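Long-range contacts in iota-carrageenase (Alteromonas sp., PDB 1H80), which hydrolyses the beta-1,4 linkages inside iota-carrageenan, a sulfated galactan of red algal cell walls, with inversion of anomeric configuration: residues A[158-164]-A[192-198]; A[211-216]-A[242-248]; A[6-11]-A[201-205]; A[108-114]-A[139-145]; A[252-256]-A[279-283]. All blocks are in the same frame, centred on the assembly; numbering follows the deposited sequence. Where two conformers were deposited one is given.

Contact 1. Residues A[158-164]-A[192-198]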
# COMPACT_ATOMS: atom_id res chain seq x y z
N ALA A 158 -1.19 -3.47 -5.11
CA ALA A 158 -1.35 -2.14 -4.55
C ALA A 158 -0.95 -1.23 -5.70
O ALA A 158 -0.19 -1.63 -6.58
CB ALA A 158 -0.41 -1.94 -3.37
N SER A 159 -1.45 0.00 -5.70
CA SER A 159 -1.15 0.93 -6.78
C SER A 159 0.29 1.38 -6.86
O SER A 159 0.81 1.58 -7.96
CB SER A 159 -2.06 2.15 -6.66
OG SER A 159 -3.41 1.76 -6.85
N ILE A 160 0.94 1.55 -5.72
CA ILE A 160 2.33 1.97 -5.69
C ILE A 160 3.12 0.92 -4.94
O ILE A 160 2.94 0.71 -3.74
CB ILE A 160 2.49 3.35 -5.03
CG1 ILE A 160 1.65 4.39 -5.80
CG2 ILE A 160 3.96 3.77 -5.02
CD1 ILE A 160 1.72 5.79 -5.25
N LEU A 161 4.01 0.25 -5.66
CA LEU A 161 4.83 -0.79 -5.09
C LEU A 161 6.22 -0.23 -4.82
O LEU A 161 6.98 0.02 -5.75
CB LEU A 161 4.92 -1.97 -6.06
CG LEU A 161 3.57 -2.53 -6.53
CD1 LEU A 161 3.78 -3.55 -7.64
CD2 LEU A 161 2.85 -3.16 -5.34
N VAL A 162 6.53 -0.02 -3.55
CA VAL A 162 7.83 0.50 -3.14
C VAL A 162 8.63 -0.78 -2.96
O VAL A 162 8.85 -1.26 -1.85
CB VAL A 162 7.71 1.28 -1.82
CG1 VAL A 162 9.02 1.98 -1.49
CG2 VAL A 162 6.59 2.31 -1.93
N ASP A 163 9.05 -1.32 -4.10
CA ASP A 163 9.71 -2.62 -4.17
C ASP A 163 11.22 -2.70 -4.27
O ASP A 163 11.94 -1.70 -4.25
CB ASP A 163 9.12 -3.38 -5.36
CG ASP A 163 8.74 -4.81 -5.02
OD1 ASP A 163 9.46 -5.43 -4.21
OD2 ASP A 163 7.74 -5.30 -5.57
N VAL A 164 11.69 -3.94 -4.39
CA VAL A 164 13.11 -4.23 -4.52
C VAL A 164 13.33 -4.80 -5.91
O VAL A 164 12.39 -5.27 -6.56
CB VAL A 164 13.57 -5.28 -3.46
CG1 VAL A 164 13.30 -4.76 -2.06
CG2 VAL A 164 12.86 -6.61 -3.68
N GLY A 192 -4.54 -2.03 -2.06
CA GLY A 192 -4.74 -0.67 -1.63
C GLY A 192 -3.80 0.28 -2.34
O GLY A 192 -3.33 -0.00 -3.44
N LEU A 193 -3.49 1.39 -1.69
CA LEU A 193 -2.66 2.41 -2.30
C LEU A 193 -1.16 2.12 -2.33
O LEU A 193 -0.56 2.03 -3.40
CB LEU A 193 -2.94 3.74 -1.62
CG LEU A 193 -2.33 5.02 -2.18
CD1 LEU A 193 -2.43 5.06 -3.70
CD2 LEU A 193 -3.06 6.21 -1.56
N ILE A 194 -0.56 1.96 -1.15
CA ILE A 194 0.87 1.70 -1.06
C ILE A 194 1.20 0.37 -0.40
O ILE A 194 0.56 -0.02 0.56
CB ILE A 194 1.59 2.74 -0.15
CG1 ILE A 194 1.18 4.16 -0.51
CG2 ILE A 194 3.10 2.55 -0.23
CD1 ILE A 194 1.57 4.58 -1.91
N GLN A 195 2.18 -0.33 -0.95
CA GLN A 195 2.67 -1.53 -0.28
C GLN A 195 4.18 -1.35 -0.32
O GLN A 195 4.75 -1.11 -1.39
CB GLN A 195 2.28 -2.85 -0.94
CG GLN A 195 2.86 -4.00 -0.11
CD GLN A 195 2.09 -5.30 -0.21
OE1 GLN A 195 2.44 -6.29 0.45
NE2 GLN A 195 1.04 -5.32 -1.01
N THR A 196 4.82 -1.44 0.84
CA THR A 196 6.26 -1.25 0.95
C THR A 196 7.02 -2.53 1.21
O THR A 196 6.65 -3.31 2.08
CB THR A 196 6.61 -0.28 2.08
OG1 THR A 196 6.26 -0.88 3.34
CG2 THR A 196 5.84 1.02 1.93
N TYR A 197 8.10 -2.74 0.46
CA TYR A 197 8.93 -3.92 0.62
C TYR A 197 10.34 -3.50 1.05
O TYR A 197 10.86 -3.98 2.05
CB TYR A 197 8.99 -4.68 -0.70
CG TYR A 197 7.63 -5.13 -1.17
CD1 TYR A 197 7.00 -6.22 -0.58
CD2 TYR A 197 6.97 -4.45 -2.19
CE1 TYR A 197 5.74 -6.63 -1.00
CE2 TYR A 197 5.71 -4.85 -2.62
CZ TYR A 197 5.10 -5.94 -2.02
OH TYR A 197 3.85 -6.33 -2.44
N GLY A 198 10.93 -2.60 0.28
CA GLY A 198 12.26 -2.11 0.59
C GLY A 198 12.22 -0.60 0.46
O GLY A 198 11.76 -0.08 -0.56
O HOH W 1 11.72 0.77 -3.16

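Contact 2. Residues A[211-216]-A[242-248]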
# COMPACT_ATOMS: atom_id res chain seq x y z
N GLY A 211 -11.08 1.12 0.53
CA GLY A 211 -10.94 -0.31 0.35
C GLY A 211 -9.49 -0.68 0.62
O GLY A 211 -8.59 0.15 0.45
N GLY A 212 -9.26 -1.92 1.06
CA GLY A 212 -7.90 -2.35 1.33
C GLY A 212 -7.19 -1.54 2.40
O GLY A 212 -7.80 -1.15 3.40
N ILE A 213 -5.90 -1.30 2.20
CA ILE A 213 -5.10 -0.54 3.16
C ILE A 213 -4.35 0.58 2.44
O ILE A 213 -3.77 0.36 1.38
CB ILE A 213 -4.10 -1.47 3.87
CG1 ILE A 213 -4.88 -2.50 4.68
CG2 ILE A 213 -3.16 -0.67 4.77
CD1 ILE A 213 -4.02 -3.53 5.31
N ALA A 214 -4.39 1.78 3.01
CA ALA A 214 -3.72 2.92 2.38
C ALA A 214 -2.20 2.78 2.40
O ALA A 214 -1.54 2.88 1.37
CB ALA A 214 -4.15 4.21 3.07
N LEU A 215 -1.64 2.58 3.59
CA LEU A 215 -0.20 2.42 3.74
C LEU A 215 0.04 1.04 4.32
O LEU A 215 0.02 0.84 5.54
CB LEU A 215 0.36 3.50 4.66
CG LEU A 215 1.88 3.45 4.88
CD1 LEU A 215 2.62 3.46 3.54
CD2 LEU A 215 2.29 4.63 5.74
N ARG A 216 0.27 0.09 3.43
CA ARG A 216 0.48 -1.30 3.81
C ARG A 216 1.96 -1.63 3.94
O ARG A 216 2.62 -1.96 2.95
CB ARG A 216 -0.18 -2.19 2.76
CG ARG A 216 -0.17 -3.67 3.08
CD ARG A 216 -0.66 -4.45 1.87
NE ARG A 216 -2.09 -4.30 1.63
CZ ARG A 216 -3.02 -5.04 2.21
NH1 ARG A 216 -2.67 -5.99 3.07
NH2 ARG A 216 -4.31 -4.84 1.95
N CYS A 242 -8.19 5.91 5.59
CA CYS A 242 -8.86 4.74 5.06
C CYS A 242 -10.37 4.97 5.08
O CYS A 242 -10.88 5.70 5.93
CB CYS A 242 -8.52 3.49 5.91
SG CYS A 242 -9.73 2.16 5.58
N SER A 243 -11.08 4.38 4.13
CA SER A 243 -12.53 4.48 4.08
C SER A 243 -13.04 3.17 3.50
O SER A 243 -12.53 2.70 2.48
CB SER A 243 -13.00 5.67 3.23
OG SER A 243 -12.58 5.56 1.88
N LYS A 244 -14.01 2.56 4.17
CA LYS A 244 -14.59 1.29 3.73
C LYS A 244 -13.52 0.24 3.43
O LYS A 244 -13.63 -0.51 2.46
CB LYS A 244 -15.46 1.51 2.49
CG LYS A 244 -16.58 2.51 2.71
CD LYS A 244 -17.43 2.65 1.45
CE LYS A 244 -18.56 3.65 1.66
NZ LYS A 244 -19.39 3.81 0.44
N GLY A 245 -12.49 0.20 4.26
CA GLY A 245 -11.43 -0.77 4.04
C GLY A 245 -10.99 -1.50 5.29
O GLY A 245 -11.73 -1.57 6.28
N LEU A 246 -9.79 -2.05 5.25
CA LEU A 246 -9.23 -2.79 6.37
C LEU A 246 -8.61 -1.86 7.41
O LEU A 246 -8.93 -1.94 8.59
CB LEU A 246 -8.17 -3.77 5.88
CG LEU A 246 -8.62 -4.95 5.02
CD1 LEU A 246 -7.39 -5.72 4.54
CD2 LEU A 246 -9.54 -5.86 5.81
N ALA A 247 -7.72 -0.99 6.95
CA ALA A 247 -7.04 -0.06 7.84
C ALA A 247 -6.33 1.01 7.03
O ALA A 247 -6.09 0.84 5.83
CB ALA A 247 -6.02 -0.80 8.68
N ALA A 248 -6.01 2.12 7.68
CA ALA A 248 -5.30 3.21 7.01
C ALA A 248 -3.83 2.86 7.01
O ALA A 248 -3.13 3.01 6.01
CB ALA A 248 -5.53 4.51 7.75

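Contact 3. Residues A[6-11]-A[201-205]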
# COMPACT_ATOMS: atom_id res chain seq x y z
N TYR A 6 10.60 17.16 10.63
CA TYR A 6 11.37 17.00 9.41
C TYR A 6 10.93 18.04 8.40
O TYR A 6 9.91 18.71 8.58
CB TYR A 6 11.14 15.59 8.84
CG TYR A 6 9.69 15.26 8.61
CD1 TYR A 6 8.98 15.81 7.54
CD2 TYR A 6 9.00 14.45 9.51
CE1 TYR A 6 7.63 15.57 7.38
CE2 TYR A 6 7.64 14.20 9.35
CZ TYR A 6 6.96 14.76 8.28
OH TYR A 6 5.61 14.55 8.14
N LYS A 7 11.71 18.18 7.34
CA LYS A 7 11.38 19.11 6.28
C LYS A 7 11.38 18.29 5.00
O LYS A 7 12.04 17.25 4.91
CB LYS A 7 12.39 20.25 6.20
CG LYS A 7 13.82 19.83 5.94
CD LYS A 7 14.72 21.05 5.79
CE LYS A 7 16.15 20.66 5.46
NZ LYS A 7 17.01 21.85 5.24
N ASP A 8 10.64 18.75 4.00
CA ASP A 8 10.57 18.02 2.74
C ASP A 8 11.93 17.78 2.11
O ASP A 8 12.15 16.73 1.50
CB ASP A 8 9.66 18.76 1.77
CG ASP A 8 8.20 18.71 2.19
OD1 ASP A 8 7.92 18.17 3.28
OD2 ASP A 8 7.34 19.21 1.44
N ALA A 9 12.84 18.74 2.26
CA ALA A 9 14.18 18.61 1.68
C ALA A 9 15.00 17.48 2.30
O ALA A 9 16.07 17.14 1.80
CB ALA A 9 14.93 19.94 1.80
N ASP A 10 14.52 16.92 3.40
CA ASP A 10 15.23 15.81 4.03
C ASP A 10 14.99 14.56 3.18
O ASP A 10 15.72 13.57 3.29
CB ASP A 10 14.71 15.54 5.44
CG ASP A 10 15.07 16.63 6.42
OD1 ASP A 10 16.10 17.31 6.22
OD2 ASP A 10 14.32 16.79 7.42
N PHE A 11 13.97 14.61 2.33
CA PHE A 11 13.60 13.47 1.51
C PHE A 11 13.82 13.69 0.02
O PHE A 11 14.37 12.83 -0.67
CB PHE A 11 12.12 13.14 1.72
CG PHE A 11 11.76 12.90 3.15
CD1 PHE A 11 11.96 11.65 3.73
CD2 PHE A 11 11.23 13.92 3.93
CE1 PHE A 11 11.63 11.42 5.06
CE2 PHE A 11 10.90 13.71 5.26
CZ PHE A 11 11.10 12.45 5.83
N ASN A 201 14.24 6.18 4.15
CA ASN A 201 13.98 7.61 4.14
C ASN A 201 12.94 8.05 3.12
O ASN A 201 13.23 8.80 2.19
CB ASN A 201 15.29 8.37 3.90
CG ASN A 201 15.19 9.83 4.28
OD1 ASN A 201 14.66 10.17 5.33
ND2 ASN A 201 15.72 10.70 3.42
N ILE A 202 11.72 7.56 3.31
CA ILE A 202 10.62 7.91 2.43
C ILE A 202 9.55 8.60 3.27
O ILE A 202 9.32 8.22 4.43
CB ILE A 202 9.98 6.65 1.79
CG1 ILE A 202 11.05 5.81 1.08
CG2 ILE A 202 8.88 7.07 0.82
CD1 ILE A 202 11.76 6.52 -0.06
N LEU A 203 8.93 9.62 2.70
CA LEU A 203 7.86 10.33 3.37
C LEU A 203 6.57 10.04 2.61
O LEU A 203 6.50 10.26 1.40
CB LEU A 203 8.12 11.85 3.38
CG LEU A 203 6.92 12.71 3.80
CD1 LEU A 203 6.52 12.40 5.23
CD2 LEU A 203 7.27 14.18 3.65
N PHE A 204 5.58 9.51 3.32
CA PHE A 204 4.26 9.20 2.75
C PHE A 204 3.33 10.24 3.37
O PHE A 204 3.24 10.33 4.59
CB PHE A 204 3.83 7.80 3.15
CG PHE A 204 4.67 6.71 2.56
CD1 PHE A 204 4.48 6.30 1.24
CD2 PHE A 204 5.67 6.10 3.31
CE1 PHE A 204 5.26 5.30 0.68
CE2 PHE A 204 6.46 5.09 2.76
CZ PHE A 204 6.26 4.69 1.44
N ARG A 205 2.64 11.01 2.54
CA ARG A 205 1.79 12.06 3.08
C ARG A 205 0.50 12.29 2.31
O ARG A 205 0.49 12.28 1.08
CB ARG A 205 2.61 13.35 3.15
CG ARG A 205 1.87 14.58 3.65
CD ARG A 205 2.86 15.74 3.83
NE ARG A 205 3.55 16.09 2.59
CZ ARG A 205 4.68 16.80 2.53
NH1 ARG A 205 5.25 17.23 3.65
NH2 ARG A 205 5.22 17.09 1.36
O HOH W 2 4.33 16.46 6.66

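Contact 4. Residues A[108-114]-A[139-145]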
# COMPACT_ATOMS: atom_id res chain seq x y z
N VAL A 108 17.69 4.96 -11.45
CA VAL A 108 17.08 6.28 -11.61
C VAL A 108 17.40 7.19 -10.44
O VAL A 108 17.29 6.80 -9.29
CB VAL A 108 15.55 6.16 -11.73
CG1 VAL A 108 14.93 7.55 -11.87
CG2 VAL A 108 15.18 5.30 -12.93
N ARG A 109 17.80 8.42 -10.76
CA ARG A 109 18.13 9.41 -9.75
C ARG A 109 17.50 10.73 -10.15
O ARG A 109 17.53 11.10 -11.33
CB ARG A 109 19.65 9.58 -9.64
CG ARG A 109 20.42 8.32 -9.24
CD ARG A 109 20.12 7.91 -7.80
NE ARG A 109 20.88 6.74 -7.37
CZ ARG A 109 20.44 5.48 -7.40
NH1 ARG A 109 19.22 5.21 -7.84
NH2 ARG A 109 21.22 4.50 -6.96
N ASN A 110 16.92 11.43 -9.18
CA ASN A 110 16.30 12.74 -9.42
C ASN A 110 15.14 12.61 -10.38
O ASN A 110 15.24 12.94 -11.56
CB ASN A 110 17.33 13.72 -9.98
CG ASN A 110 18.63 13.68 -9.23
OD1 ASN A 110 18.65 13.60 -8.00
ND2 ASN A 110 19.74 13.73 -9.96
N PHE A 111 14.01 12.15 -9.85
CA PHE A 111 12.84 11.93 -10.67
C PHE A 111 11.58 12.43 -9.98
O PHE A 111 11.44 12.31 -8.78
CB PHE A 111 12.70 10.43 -10.94
CG PHE A 111 11.39 10.04 -11.52
CD1 PHE A 111 11.13 10.23 -12.87
CD2 PHE A 111 10.38 9.52 -10.71
CE1 PHE A 111 9.88 9.92 -13.40
CE2 PHE A 111 9.13 9.21 -11.24
CZ PHE A 111 8.88 9.41 -12.58
N SER A 112 10.66 13.01 -10.75
CA SER A 112 9.40 13.43 -10.16
C SER A 112 8.27 13.26 -11.16
O SER A 112 8.47 13.32 -12.37
CB SER A 112 9.47 14.88 -9.64
OG SER A 112 9.54 15.83 -10.69
N PHE A 113 7.08 12.98 -10.63
CA PHE A 113 5.87 12.77 -11.42
C PHE A 113 4.83 13.44 -10.55
O PHE A 113 4.45 12.92 -9.50
CB PHE A 113 5.60 11.28 -11.57
CG PHE A 113 4.61 10.94 -12.64
CD1 PHE A 113 3.29 11.35 -12.54
CD2 PHE A 113 5.00 10.20 -13.75
CE1 PHE A 113 2.37 11.03 -13.54
CE2 PHE A 113 4.09 9.88 -14.75
CZ PHE A 113 2.77 10.29 -14.64
N GLN A 114 4.35 14.60 -10.98
CA GLN A 114 3.40 15.34 -10.17
C GLN A 114 2.26 15.97 -10.95
O GLN A 114 2.45 16.54 -12.02
CB GLN A 114 4.15 16.42 -9.40
CG GLN A 114 3.33 17.19 -8.39
CD GLN A 114 4.20 18.06 -7.50
OE1 GLN A 114 5.20 17.59 -6.95
NE2 GLN A 114 3.82 19.32 -7.34
N ASP A 139 15.31 0.68 -7.99
CA ASP A 139 16.52 1.43 -7.70
C ASP A 139 16.37 2.89 -8.11
O ASP A 139 16.87 3.32 -9.16
CB ASP A 139 17.71 0.82 -8.44
CG ASP A 139 19.04 1.34 -7.94
OD1 ASP A 139 19.07 2.37 -7.23
OD2 ASP A 139 20.08 0.72 -8.27
N VAL A 140 15.67 3.65 -7.28
CA VAL A 140 15.44 5.06 -7.53
C VAL A 140 15.68 5.85 -6.25
O VAL A 140 15.29 5.41 -5.17
CB VAL A 140 14.00 5.31 -8.06
CG1 VAL A 140 12.97 4.75 -7.09
CG2 VAL A 140 13.76 6.80 -8.26
N ARG A 141 16.36 6.98 -6.38
CA ARG A 141 16.65 7.84 -5.23
C ARG A 141 16.38 9.28 -5.60
O ARG A 141 16.59 9.68 -6.75
CB ARG A 141 18.10 7.71 -4.80
CG ARG A 141 18.49 6.29 -4.46
CD ARG A 141 19.89 6.23 -3.91
NE ARG A 141 20.31 4.84 -3.78
CZ ARG A 141 21.50 4.45 -3.33
NH1 ARG A 141 22.40 5.35 -2.96
NH2 ARG A 141 21.78 3.16 -3.26
N ASN A 142 15.93 10.04 -4.61
CA ASN A 142 15.58 11.45 -4.73
C ASN A 142 14.43 11.58 -5.71
O ASN A 142 14.60 12.01 -6.86
CB ASN A 142 16.77 12.29 -5.20
CG ASN A 142 16.51 13.76 -5.02
OD1 ASN A 142 15.95 14.17 -4.00
ND2 ASN A 142 16.91 14.56 -5.99
N TYR A 143 13.26 11.20 -5.24
CA TYR A 143 12.09 11.24 -6.09
C TYR A 143 10.85 11.76 -5.40
O TYR A 143 10.77 11.81 -4.17
CB TYR A 143 11.80 9.84 -6.65
CG TYR A 143 11.41 8.81 -5.61
CD1 TYR A 143 12.37 8.10 -4.90
CD2 TYR A 143 10.07 8.51 -5.38
CE1 TYR A 143 12.00 7.10 -3.99
CE2 TYR A 143 9.69 7.52 -4.48
CZ TYR A 143 10.66 6.82 -3.79
OH TYR A 143 10.27 5.81 -2.94
N LYS A 144 9.88 12.16 -6.21
CA LYS A 144 8.63 12.67 -5.69
C LYS A 144 7.51 12.25 -6.63
O LYS A 144 7.59 12.49 -7.84
CB LYS A 144 8.69 14.20 -5.59
CG LYS A 144 7.47 14.83 -4.95
CD LYS A 144 7.61 16.35 -4.95
CE LYS A 144 6.44 17.02 -4.24
NZ LYS A 144 6.55 18.50 -4.33
N ILE A 145 6.51 11.59 -6.08
CA ILE A 145 5.33 11.14 -6.83
C ILE A 145 4.18 11.80 -6.08
O ILE A 145 4.01 11.59 -4.88
CB ILE A 145 5.23 9.61 -6.81
CG1 ILE A 145 6.41 9.03 -7.60
CG2 ILE A 145 3.91 9.16 -7.43
CD1 ILE A 145 6.54 7.52 -7.52
O HOH W 3 22.44 1.63 -7.37

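Contact 5. Residues A[252-256]-A[279-283]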
# COMPACT_ATOMS: atom_id res chain seq x y z
N GLY A 252 3.09 -5.28 9.04
CA GLY A 252 3.12 -6.73 8.94
C GLY A 252 4.50 -7.07 8.41
O GLY A 252 4.68 -7.19 7.21
N PRO A 253 5.49 -7.24 9.30
CA PRO A 253 6.86 -7.55 8.89
C PRO A 253 7.13 -8.94 8.32
O PRO A 253 8.16 -9.16 7.69
CB PRO A 253 7.66 -7.28 10.15
CG PRO A 253 6.72 -7.78 11.22
CD PRO A 253 5.38 -7.23 10.77
N HIS A 254 6.20 -9.87 8.54
CA HIS A 254 6.40 -11.23 8.07
C HIS A 254 7.73 -11.75 8.60
O HIS A 254 7.90 -11.90 9.80
CB HIS A 254 6.35 -11.28 6.54
CG HIS A 254 4.96 -11.20 5.98
ND1 HIS A 254 4.34 -12.26 5.36
CD2 HIS A 254 4.06 -10.18 5.98
CE1 HIS A 254 3.11 -11.91 5.01
NE2 HIS A 254 2.92 -10.65 5.37
N PHE A 255 8.69 -11.98 7.70
CA PHE A 255 10.01 -12.50 8.07
C PHE A 255 11.10 -11.44 8.14
O PHE A 255 12.22 -11.72 8.58
CB PHE A 255 10.42 -13.54 7.03
CG PHE A 255 10.44 -13.00 5.63
CD1 PHE A 255 11.45 -12.14 5.21
CD2 PHE A 255 9.40 -13.28 4.75
CE1 PHE A 255 11.43 -11.57 3.94
CE2 PHE A 255 9.36 -12.72 3.48
CZ PHE A 255 10.38 -11.85 3.07
N MET A 256 10.78 -10.23 7.71
CA MET A 256 11.75 -9.14 7.65
C MET A 256 11.97 -8.29 8.89
O MET A 256 11.02 -7.93 9.59
CB MET A 256 11.39 -8.23 6.47
CG MET A 256 12.26 -6.99 6.30
SD MET A 256 14.00 -7.34 5.98
CE MET A 256 13.83 -8.53 4.66
N SER A 279 1.64 -9.81 13.90
CA SER A 279 2.85 -10.41 14.44
C SER A 279 3.75 -10.85 13.29
O SER A 279 3.27 -11.19 12.20
CB SER A 279 2.50 -11.62 15.29
OG SER A 279 3.67 -12.30 15.71
N GLY A 280 5.05 -10.80 13.52
CA GLY A 280 5.97 -11.27 12.50
C GLY A 280 5.87 -12.77 12.64
O GLY A 280 5.48 -13.26 13.70
N PHE A 281 6.18 -13.51 11.59
CA PHE A 281 6.11 -14.96 11.67
C PHE A 281 7.09 -15.62 10.72
O PHE A 281 7.61 -14.98 9.81
CB PHE A 281 4.69 -15.46 11.36
CG PHE A 281 4.21 -15.09 9.99
CD1 PHE A 281 3.70 -13.82 9.73
CD2 PHE A 281 4.25 -16.02 8.96
CE1 PHE A 281 3.25 -13.48 8.46
CE2 PHE A 281 3.80 -15.68 7.68
CZ PHE A 281 3.30 -14.41 7.43
N VAL A 282 7.35 -16.90 10.95
CA VAL A 282 8.27 -17.64 10.12
C VAL A 282 7.54 -18.72 9.35
O VAL A 282 6.55 -19.28 9.82
CB VAL A 282 9.38 -18.29 10.97
CG1 VAL A 282 10.69 -18.15 10.25
CG2 VAL A 282 9.45 -17.65 12.35
N GLU A 283 8.03 -19.02 8.15
CA GLU A 283 7.41 -20.02 7.29
C GLU A 283 8.45 -20.99 6.73
O GLU A 283 9.48 -20.57 6.20
CB GLU A 283 6.71 -19.31 6.13
CG GLU A 283 5.32 -19.82 5.83
CD GLU A 283 4.66 -19.05 4.71
OE1 GLU A 283 5.13 -19.15 3.56
OE2 GLU A 283 3.67 -18.33 4.98
O HOH W 4 3.53 -9.96 9.60

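Contact 1. Residues A[158-164]-A[192-198]
Backbone bonds join I160-V162 to I194-T196 as parallel strands, 5.0 Å apart at their axes. I160 N donates to L193 O, I160 O takes Q195 N, and V162 N passes to Q195 O at 3.0 Å. At the end of the run V162 O is gripped twice, by Y197 N at 2.8 Å and by a longer bond from G198 N, the two donors coming from opposite faces of its carbonyl plane. Beyond it a water donates to both D163 O and G198 O.

Among the apolar contacts, I160 and I194 lie side by side and point the same way. A turn at chi2 (-63°) brings I194 CD1 back against I160 CB at 3.5 Å, tighter than usual for two carbons. V162 CG2 meets I194 CG2 on the same face, and F204 closes over that end.

The aromatic contact is different: the D163 carboxylate crosses the Y197 ring obliquely, their planes 19° apart, with OD1 3.4 Å from Y197 CD2. That same OD1 takes the backbone N of V164.

Parallel strands of successive coils in register, with an isoleucine stacked on an isoleucine, are typical of the right-handed parallel beta-helix, the fold of the pectate lyase-like clan.

Contact 2. Residues A[211-216]-A[242-248]
I213 and L246 meet obliquely where two loops run one above the other: I213 CG1 sits 3.7 Å from L246 CB, and its CD1 reaches L246 CD1. The backbone of I213 closes on the same partner loop, its CA lying 3.2 Å from A247 O in a CH...O contact. A214 CB rests 3.3 Å from A248 O, the carbonyl that also receives L215 N at 2.9 Å in a nearly straight bond. At the other end L246 N gives its hydrogen to G212 O, tilted 24° from that carbonyl's plane, and G211 N bonds to S243 O.

The next shell fixes I213 from the side. Its CD1 lies 3.4 Å above one face of the R216 guanidinium, toward the rim, and that group is held by E218 through a salt bridge and by Y191 O. Cut back to alanine, I213 would lose CG1 and CD1, which would probably leave L246 CD1 without its neighbour and open a gap against the R216 guanidinium. G245 is a matter of space, since a CB there would clash with G212 O.

Farther out, the C242-C271 disulfide ties this coil to the following one. Corners stacked in this way, with parallel bonding carried through the bends, characterise a parallel beta-helix.

Contact 3. Residues A[6-11]-A[201-205]
The carboxylate of D8 is gripped end-on by R205, one nitrogen to each oxygen: NH1 donates to OD1 at 2.9 Å and NH2 to OD2 at 3.0 Å. This salt bridge pins the N-terminal arm of the chain onto a strand of the parallel beta-helix, 202-210. The two flat groups are not coplanar, their planes standing 48° apart; OD1 is met on its syn side, whereas OD2 is approached from above the carboxylate plane. Both oxygens nonetheless lie close to the guanidinium plane. R205 gets there through an extended chain that bends at chi3 (60°), and E180 offers a second carboxylate to NH2.

Between the polar ends sits L203. Its CB stands over the centre of the F11 ring, 3.6 Å from the centroid, a CH-pi contact almost on the ring normal. The two methyls continue the apolar patch: CD1 reaches the Y6 ring near CZ and OH, and CD2 lies over one face of the R205 guanidinium. F236 meets the Y6 ring from the next coil.

At the far end the arm is fastened again, by N201 ND2, which bonds to D10 O with that oxygen nearly in the amide plane; N201 OD1 binds a glycerol, probably from the crystallisation liquor. A last bridge runs through water, which lies 2.7 Å from Y6 OH and accepts from R205 NH1 at 3.2 Å.

Contact 4. Residues A[108-114]-A[139-145]
The side chains of R109 and R141 lie alongside each other and point the same way, their guanidinium planes 8° apart and centres 4.3 Å apart. R141 CD sits over the centre of the R109 group, and R109 NH2 lies above the rim of the R141 group. Two like charges stacked so closely probably depend on D139, whose OD1 takes both NH1 and NH2 of R109, at 2.9 and 3.0 Å, from one face of the carboxylate. The bend of R109 at chi2 (-68°) brings NH1 back over its own strand, where it also bonds to V108 O. D139 OD2 has R167 as a second partner. A leucine in place of R109 would probably leave D139 OD1 without its paired donors and V108 O with one bond fewer.

The asparagines are turned differently. N110 and N142, each at a corner, stand with their amide planes nearly perpendicular, N142 ND2 giving a hydrogen to N110 OD1 at 2.8 Å; N110 ND2 passes on to N75 OD1 in the preceding coil, so asparagines of three successive coils are linked. On the inner face V108 CG1 meets V140 CG2, and F111 turns a ring edge to Y143 CB.

Backbone bonds such as V108 N to D139 O and F113 N to K144 O bind the strands throughout. Strand 111-115 is thus sandwiched between 76-80 and 143-151, while 108-109 lies along 132-141, on the adjoining face of the parallel beta-helix.

Contact 5. Residues A[252-256]-A[279-283]
H254 and F281 carry the tight half of this contact. Their side chains lie side by side and point the same way, with F281 CE1 3.5 Å above one face of the imidazole and F281 CZ only 3.2 Å from H254 ND1. The rings are neither parallel nor perpendicular: their planes stand 51° apart and their centroids 4.7 Å. F281 has CG between its backbone N and carbonyl carbon (chi1 60°), which folds the ring back over the histidine. Beneath the rings F281 N donates to H254 O at 3.0 Å, from well above the carbonyl plane. G280 fits in the same corner, where a CB would press on H254 O and P253 CG; as it is, its CA touches P253 CG at 3.8 Å.

The other half is looser. No direct bond joins H254 N to S279 O; a water accepts from the first and donates to the second, 2.9 Å from each. F255 leans away to helix 222-227. The type II' turn from P253 to M256, closed by M256 N to P253 O, sets H254 at its positive-phi corner.

These are loops that follow stacked strands 250-252 and 275-277 of the beta-helix. H254 NE2 bonds to E218 while F281 CE1 lies over one face of the imidazole; F281 in turn makes a cation-pi contact with R326. The bond to E218 and the phenyl over one face would together probably limit rotation of the imidazole.

In the fold
All five contacts lie along one parallel beta-helix and follow its coils. Contact 4 comes first among the paired coils, then contacts 1, 2 and 5. Centres of contacts 4 and 1 are about 15 Å apart, 1 and 2 about 14 Å, 2 and 5 about 20 Å, so the path is not straight; contacts 4 and 5, at 29 Å, are the farthest apart. Contacts 1 and 2 lie on successive coils: the backbone of I194 bonds to A214 and R216. Contact 3 has the widest span in sequence, bringing the N-terminal arm back to strand 202-210 and enclosing contacts 1 and 4 in its loop. F204 packs against contacts 1 and 2, and I202 meets Y143, so contacts 1 to 4 are joined by side-chain packing.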